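HcgB (PDB 5D5P) probably acts as the guanylyltransferase that joins a GMP unit to the pyridinol precursor in the biosynthesis of the [Fe]-hydrogenase FeGP cofactor. Local coordinates at residues E47-V52 with N136-T141. Residues are numbered along the deposited sequence; the frame is centred on the assembly and turned at random.
Sequences EKKFKV and NPIDKT
Asp139 turns both carboxylate oxygens to the aliphatic stem of Lys48, the two side chains crossing at about a right angle. Lys48 CG lies 3.0 Å from Asp139 OD1, and Lys48 CD is 3.2 Å from Asp139 OD2, so both oxygens rest on methylene groups. The ammonium group does not close a salt bridge: the Lys48 chain runs extended from the helix and then bends at chi3 (77°), which carries NZ past the carboxylate, 4.2 Å from Asp139 OD1. Opposite charges at this spacing may still attract, but OD1 is covered by the contact without a hydrogen-bonding partner. The same bend lays the end of Lys48 over Ile138, where Lys48 CE approaches Ile138 CG2 to 3.5 Å, a tight carbon pair.

The other branch of Ile138 meets a second lysine. With CG1 anti to the backbone N (chi1 -173°), Ile138 turns this atom to Lys49 CE at 3.5 Å, and its gamma carbons thus meet the ends of two successive lysines. One turn further along, Val52 CG2 packs on Asp139 CB at 3.9 Å, and Val52 also touches Val142 and Glu143.

No hydrogen bond spans the contact. It joins the start of helix 47-57 to the first turn of helix 138-151, with Pro137 at its N-cap position, in surface helix-helix packing within the alpha/beta fold of a Maf-clan protein.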
# COMPACT_ATOMS: atom_id res chain seq x y z
N GLU A 47 -8.20 -15.40 15.53
CA GLU A 47 -7.16 -16.19 16.16
C GLU A 47 -6.37 -16.94 15.09
O GLU A 47 -5.16 -17.11 15.21
CB GLU A 47 -7.76 -17.15 17.18
CG GLU A 47 -8.57 -16.43 18.26
CD GLU A 47 -7.80 -16.23 19.56
OE1 GLU A 47 -6.71 -16.83 19.71
OE2 GLU A 47 -8.30 -15.47 20.43
N LYS A 48 -7.04 -17.33 14.02
CA LYS A 48 -6.38 -18.05 12.94
C LYS A 48 -5.35 -17.17 12.21
O LYS A 48 -4.23 -17.62 11.96
CB LYS A 48 -7.44 -18.61 12.00
CG LYS A 48 -6.92 -19.34 10.82
CD LYS A 48 -8.07 -19.91 9.97
CE LYS A 48 -8.75 -18.85 9.13
NZ LYS A 48 -9.82 -19.43 8.26
N LYS A 49 -5.72 -15.93 11.88
CA LYS A 49 -4.75 -15.00 11.28
C LYS A 49 -3.64 -14.68 12.28
O LYS A 49 -2.46 -14.60 11.89
CB LYS A 49 -5.43 -13.70 10.83
CG LYS A 49 -6.44 -13.94 9.70
CD LYS A 49 -6.98 -12.63 9.11
CE LYS A 49 -8.21 -12.93 8.26
NZ LYS A 49 -9.38 -12.07 8.59
N PHE A 50 -4.00 -14.48 13.55
CA PHE A 50 -2.99 -14.19 14.56
C PHE A 50 -1.93 -15.28 14.63
O PHE A 50 -0.72 -15.01 14.73
CB PHE A 50 -3.61 -14.02 15.95
CG PHE A 50 -2.61 -13.80 17.03
CD1 PHE A 50 -1.86 -12.64 17.08
CD2 PHE A 50 -2.39 -14.77 17.99
CE1 PHE A 50 -0.93 -12.44 18.07
CE2 PHE A 50 -1.45 -14.57 18.99
CZ PHE A 50 -0.72 -13.39 19.02
N LYS A 51 -2.38 -16.53 14.58
CA LYS A 51 -1.42 -17.63 14.63
C LYS A 51 -0.47 -17.61 13.43
O LYS A 51 0.74 -17.83 13.58
CB LYS A 51 -2.14 -18.97 14.71
CG LYS A 51 -1.16 -20.16 14.73
CD LYS A 51 -1.84 -21.52 14.76
CE LYS A 51 -0.81 -22.66 14.68
NZ LYS A 51 0.40 -22.40 15.51
N VAL A 52 -1.02 -17.38 12.24
CA VAL A 52 -0.18 -17.31 11.05
C VAL A 52 0.90 -16.23 11.25
O VAL A 52 2.07 -16.48 10.98
CB VAL A 52 -1.00 -16.99 9.77
CG1 VAL A 52 -0.07 -16.69 8.58
CG2 VAL A 52 -1.94 -18.12 9.45
N ASN A 136 -8.48 -18.20 -2.55
CA ASN A 136 -7.29 -18.67 -1.87
C ASN A 136 -7.59 -18.77 -0.39
O ASN A 136 -8.30 -17.92 0.16
CB ASN A 136 -6.11 -17.73 -2.13
CG ASN A 136 -4.79 -18.42 -2.00
OD1 ASN A 136 -4.62 -19.55 -2.44
ND2 ASN A 136 -3.84 -17.75 -1.36
N PRO A 137 -7.10 -19.82 0.26
CA PRO A 137 -7.36 -19.91 1.71
C PRO A 137 -6.81 -18.71 2.42
O PRO A 137 -5.67 -18.33 2.13
CB PRO A 137 -6.62 -21.17 2.13
CG PRO A 137 -6.53 -22.01 0.86
CD PRO A 137 -6.39 -21.00 -0.26
N ILE A 138 -7.58 -18.12 3.33
CA ILE A 138 -7.16 -16.86 3.94
C ILE A 138 -5.83 -17.04 4.67
O ILE A 138 -5.03 -16.12 4.71
CB ILE A 138 -8.24 -16.31 4.90
CG1 ILE A 138 -7.86 -14.92 5.39
CG2 ILE A 138 -8.49 -17.30 6.04
CD1 ILE A 138 -7.72 -13.92 4.27
N ASP A 139 -5.55 -18.23 5.19
CA ASP A 139 -4.30 -18.40 5.94
C ASP A 139 -3.11 -18.39 5.01
O ASP A 139 -2.06 -17.83 5.34
CB ASP A 139 -4.26 -19.73 6.69
CG ASP A 139 -5.20 -19.77 7.85
OD1 ASP A 139 -5.69 -18.67 8.22
OD2 ASP A 139 -5.43 -20.87 8.41
N LYS A 140 -3.30 -18.93 3.82
CA LYS A 140 -2.22 -18.94 2.85
C LYS A 140 -2.05 -17.53 2.30
O LYS A 140 -0.93 -17.11 2.03
CB LYS A 140 -2.50 -19.94 1.73
CG LYS A 140 -2.00 -21.35 2.07
CD LYS A 140 -2.00 -22.27 0.87
CE LYS A 140 -1.32 -23.59 1.20
NZ LYS A 140 -1.20 -24.48 -0.00
N THR A 141 -3.14 -16.78 2.21
CA THR A 141 -3.05 -15.39 1.77
C THR A 141 -2.28 -14.51 2.78
O THR A 141 -1.37 -13.77 2.40
CB THR A 141 -4.44 -14.80 1.52
OG1 THR A 141 -5.09 -15.55 0.48
CG2 THR A 141 -4.34 -13.32 1.13